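Local coordinates for protein putative laminarinase (Phanerochaete chrysosporium, PDB 2W39) that probably hydrolyses beta-glucans such as laminarin and lichenin, as a fungal glycoside hydrolase of family 16, at residues 208-211 with 212-216; 218-221 with 222-225. All blocks are in the same frame, centred on the assembly; numbering follows the deposited sequence.

Overall arrangement
Contacts 1 and 2 follow each other along the chain at the edge of the beta sandwich, about 9 Å apart between centres. Contact 1 (208-216) is a surface contact, the turn of helix 210-214, where main-chain bonds and aliphatic packing do the work and Ile212 is buried. Contact 2 (218-225) is partly buried: strand 218-220 runs into a 3-10 turn, where a methyl sits over an indole, and a side-chain amide and waters add polar links. Asp211 OD2 joins them, lying 2.9 Å from Asn220 N and 3.0 Å from Trp224 NE1, both hydrogen bonds. Beside it, Ile212 CD1 packs at 3.7 Å from Trp224 CE3.

Contact 1 (208-211 with 212-216); sequences VPND and IASGP
Val208 and Ala213 meet through methyl groups across the first turn of helix 210-214, Val208 CG2 resting 3.9 Å from Ala213 CB. The same methyl comes within 4.1 Å of Ile212 CG2, so one branch of the valine serves two residues. Ile212 sets CG1 beside its own backbone N (chi1 -70°); the extended chain then lies alongside the Pro209 ring, its CD1 4.1 Å from Pro209 CG. In the beta sandwich of family 16 this short helix links strand 195-202 to strand 218-220, and its apolar side lies on the sheet: Ile212 packs on Trp186, Ala188 and Phe201, Val208 on Trp186 and Phe201. Cutting Ile212 back to an alanine here would probably strip Val208 CG2 and the Pro209 ring of the methyls they rest on and open a gap between the turn and the sheet. Pro209 is the N-cap residue, and its carbonyl oxygen takes a straight bond from Ala213 N at 3.0 Å and a weak second one from Ile212 N. One residue on, Ser214 N donates to Asn210 O at 2.9 Å. On the outer side Asn210 swings CG opposite its backbone N (chi1 -171°), which lays the amide beside Ser214, with ND2 3.8 Å from Ser214 CB. Gly215 turns left-handed after the helix and gives only a weak bond from its N to Asp211 O. The ring of Pro216, which has no N-H to donate, follows across Asp211 at about a right angle, CD 3.5 Å from Asp211 O. Asp211 OD2 accepts from Asn220 N and Trp224 NE1.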
loop_
_atom_site.group_PDB
_atom_site.type_symbol
_atom_site.label_atom_id
_atom_site.label_comp_id
_atom_site.label_asym_id
_atom_site.label_seq_id
_atom_site.Cartn_x
_atom_site.Cartn_y
_atom_site.Cartn_z
ATOM N N VAL A 208 -19.237 5.049 6.816
ATOM C CA VAL A 208 -17.856 5.171 7.285
ATOM C C VAL A 208 -17.826 5.648 8.752
ATOM O O VAL A 208 -18.431 6.670 9.088
ATOM C CB VAL A 208 -16.988 6.088 6.361
ATOM C CG1 VAL A 208 -17.533 7.502 6.191
ATOM C CG2 VAL A 208 -15.532 6.128 6.842
ATOM N N PRO A 209 -17.143 4.905 9.638
ATOM C CA PRO A 209 -17.009 5.375 11.016
ATOM C C PRO A 209 -16.424 6.780 11.091
ATOM O O PRO A 209 -15.424 7.074 10.441
ATOM C CB PRO A 209 -16.056 4.350 11.646
ATOM C CG PRO A 209 -16.320 3.105 10.861
ATOM C CD PRO A 209 -16.490 3.595 9.445
ATOM N N ASN A 210 -17.018 7.631 11.924
ATOM C CA ASN A 210 -16.482 8.975 12.105
ATOM C C ASN A 210 -15.007 8.951 12.534
ATOM O O ASN A 210 -14.212 9.791 12.117
ATOM C CB ASN A 210 -17.338 9.772 13.082
ATOM C CG ASN A 210 -16.945 11.209 13.133
ATOM O OD1 ASN A 210 -17.485 12.041 12.381
ATOM N ND2 ASN A 210 -15.989 11.528 13.978
ATOM N N ASP A 211 -14.647 7.978 13.375
ATOM C CA ASP A 211 -13.256 7.832 13.818
ATOM C C ASP A 211 -12.287 7.795 12.637
ATOM O O ASP A 211 -11.202 8.372 12.690
ATOM C CB ASP A 211 -13.075 6.504 14.546
ATOM C CG ASP A 211 -13.606 6.497 15.951
ATOM O OD1 ASP A 211 -14.045 7.554 16.463
ATOM O OD2 ASP A 211 -13.553 5.400 16.545
ATOM N N ILE A 212 -12.674 7.065 11.601
ATOM C CA ILE A 212 -11.856 6.928 10.401
ATOM C C ILE A 212 -11.943 8.182 9.538
ATOM O O ILE A 212 -10.916 8.707 9.107
ATOM C CB ILE A 212 -12.281 5.678 9.603
ATOM C CG1 ILE A 212 -11.879 4.394 10.358
ATOM C CG2 ILE A 212 -11.714 5.689 8.181
ATOM C CD1 ILE A 212 -12.391 3.120 9.738
ATOM N N ALA A 213 -13.160 8.659 9.286
ATOM C CA ALA A 213 -13.367 9.724 8.312
ATOM C C ALA A 213 -12.836 11.082 8.779
ATOM O O ALA A 213 -12.297 11.834 7.974
ATOM C CB ALA A 213 -14.834 9.805 7.958
ATOM N N SER A 214 -12.976 11.384 10.067
ATOM C CA SER A 214 -12.621 12.715 10.580
ATOM C C SER A 214 -11.330 12.793 11.373
ATOM O O SER A 214 -10.861 13.888 11.687
ATOM C CB SER A 214 -13.761 13.271 11.419
ATOM O OG SER A 214 -14.802 13.642 10.542
ATOM N N GLY A 215 -10.794 11.645 11.753
ATOM C CA GLY A 215 -9.516 11.624 12.446
ATOM C C GLY A 215 -9.435 12.333 13.788
ATOM O O GLY A 215 -8.493 13.080 14.017
ATOM N N PRO A 216 -10.399 12.089 14.697
ATOM C CA PRO A 216 -10.281 12.649 16.041
ATOM C C PRO A 216 -9.088 12.004 16.735
ATOM O O PRO A 216 -8.595 10.947 16.311
ATOM C CB PRO A 216 -11.577 12.187 16.728
ATOM C CG PRO A 216 -11.911 10.902 16.027
ATOM C CD PRO A 216 -11.592 11.245 14.581
#

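Contact 2 (218-221 with 222-225); sequences TINT and DNWG
Thr221 holds OG1 between its backbone N and carbonyl carbon (chi1 62°), which sends CG2 over the indole of Trp224, and Asn220 carries its amide opposite its backbone N (chi1 -179°), bringing OD1 round to the N-H of Asp222. The second of these makes an Asx turn at the end of strand 218-220, an outer strand of the sandwich paired with strand 2-9, and the chain passes directly into a 3-10 turn. Asp222 N reaches Asn220 OD1 at 3.0 Å, from above the amide plane. Two main-chain bonds follow at i to i+3 spacing: Asn223 N to Asn220 O, nearly straight at its hydrogen, and Trp224 N to Thr221 O. Coiling the chain this way folds the tryptophan back under Thr221. Thr221 CG2 stands 3.6 Å from the centroid of the Trp224 six-membered ring, 6° off its normal, a CH-pi contact over the face. Ile219 approaches the same ring obliquely, its CD1 3.8 Å from Trp224 CZ2, and Val84 of strand 83-89 touches Ile219, Thr221 and Trp224 alike. The indole N-H is taken by Asp211 OD2, while Trp199 meets the ring edge-to-face. At the polar end, Ala1 N binds both Thr221 OG1 and Asp222 OD2, a positive terminus that probably offsets the carboxylate charge; water 4 also donates to these two oxygens, and Thr221 OG1 is also hydrogen-bonded to Glu190 OE1. Asn220 ND2 is held by two waters: water 1 relays it to Asp222 OD1, and water 2 receives Asn223 ND2 as well. Water 3 ties the turn's exit, donating to Thr221 O at 2.9 Å and to Gly225 O at 2.8 Å.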
loop_
_atom_site.group_PDB
_atom_site.type_symbol
_atom_site.label_atom_id
_atom_site.label_comp_id
_atom_site.label_asym_id
_atom_site.label_seq_id
_atom_site.Cartn_x
_atom_site.Cartn_y
_atom_site.Cartn_z
ATOM N N THR A 218 -9.000 10.506 19.626
ATOM C CA THR A 218 -9.373 9.262 20.313
ATOM C C THR A 218 -10.258 8.429 19.388
ATOM O O THR A 218 -11.206 8.967 18.797
ATOM C CB THR A 218 -10.130 9.552 21.623
ATOM O OG1 THR A 218 -9.283 10.295 22.503
ATOM C CG2 THR A 218 -10.545 8.274 22.293
ATOM N N ILE A 219 -9.956 7.134 19.271
ATOM C CA ILE A 219 -10.742 6.233 18.437
ATOM C C ILE A 219 -11.045 4.965 19.202
ATOM O O ILE A 219 -10.366 4.646 20.182
ATOM C CB ILE A 219 -10.035 5.872 17.102
ATOM C CG1 ILE A 219 -8.718 5.114 17.364
ATOM C CG2 ILE A 219 -9.848 7.115 16.237
ATOM C CD1 ILE A 219 -8.076 4.527 16.111
ATOM N N ASN A 220 -12.078 4.252 18.758
ATOM C CA ASN A 220 -12.415 2.965 19.343
ATOM C C ASN A 220 -12.844 2.019 18.224
ATOM O O ASN A 220 -13.920 2.178 17.636
ATOM C CB ASN A 220 -13.541 3.143 20.369
ATOM C CG ASN A 220 -13.942 1.842 21.041
ATOM O OD1 ASN A 220 -13.490 0.759 20.679
ATOM N ND2 ASN A 220 -14.797 1.954 22.051
ATOM N N THR A 221 -11.995 1.039 17.920
ATOM C CA THR A 221 -12.230 0.178 16.769
ATOM C C THR A 221 -13.384 -0.796 16.985
ATOM O O THR A 221 -13.839 -1.405 16.022
ATOM C CB THR A 221 -10.954 -0.595 16.364
ATOM O OG1 THR A 221 -10.565 -1.433 17.459
ATOM C CG2 THR A 221 -9.830 0.357 16.029
ATOM N N ASP A 222 -13.838 -0.943 18.233
ATOM C CA ASP A 222 -15.027 -1.755 18.553
ATOM C C ASP A 222 -16.240 -1.300 17.762
ATOM O O ASP A 222 -17.189 -2.075 17.574
ATOM C CB ASP A 222 -15.403 -1.640 20.049
ATOM C CG ASP A 222 -14.418 -2.332 20.976
ATOM O OD1 ASP A 222 -14.624 -2.254 22.213
ATOM O OD2 ASP A 222 -13.453 -2.964 20.495
ATOM N N ASN A 223 -16.213 -0.037 17.341
ATOM C CA ASN A 223 -17.322 0.633 16.689
ATOM C C ASN A 223 -17.260 0.640 15.168
ATOM O O ASN A 223 -18.086 1.280 14.518
ATOM C CB ASN A 223 -17.419 2.074 17.214
ATOM C CG ASN A 223 -17.752 2.130 18.697
ATOM O OD1 ASN A 223 -18.450 1.256 19.223
ATOM N ND2 ASN A 223 -17.252 3.152 19.379
ATOM N N TRP A 224 -16.301 -0.087 14.596
ATOM C CA TRP A 224 -15.999 0.057 13.178
ATOM C C TRP A 224 -16.660 -0.961 12.259
ATOM O O TRP A 224 -16.487 -0.905 11.039
ATOM C CB TRP A 224 -14.484 0.007 13.007
ATOM C CG TRP A 224 -13.788 1.241 13.521
ATOM C CD1 TRP A 224 -14.301 2.233 14.324
ATOM C CD2 TRP A 224 -12.431 1.587 13.279
ATOM N NE1 TRP A 224 -13.342 3.186 14.564
ATOM C CE2 TRP A 224 -12.178 2.810 13.943
ATOM C CE3 TRP A 224 -11.388 0.978 12.569
ATOM C CZ2 TRP A 224 -10.930 3.461 13.879
ATOM C CZ3 TRP A 224 -10.154 1.608 12.519
ATOM C CH2 TRP A 224 -9.932 2.842 13.163
ATOM N N GLY A 225 -17.427 -1.881 12.825
ATOM C CA GLY A 225 -18.040 -2.938 12.026
ATOM C C GLY A 225 -17.030 -3.993 11.588
ATOM O O GLY A 225 -15.854 -3.984 11.959
HETATM O O HOH W 1 -16.398 -0.514 23.169
HETATM O O HOH W 2 -17.104 3.834 22.087
HETATM O O HOH W 3 -14.852 -3.779 14.609
HETATM O O HOH W 4 -12.082 -3.520 18.330
#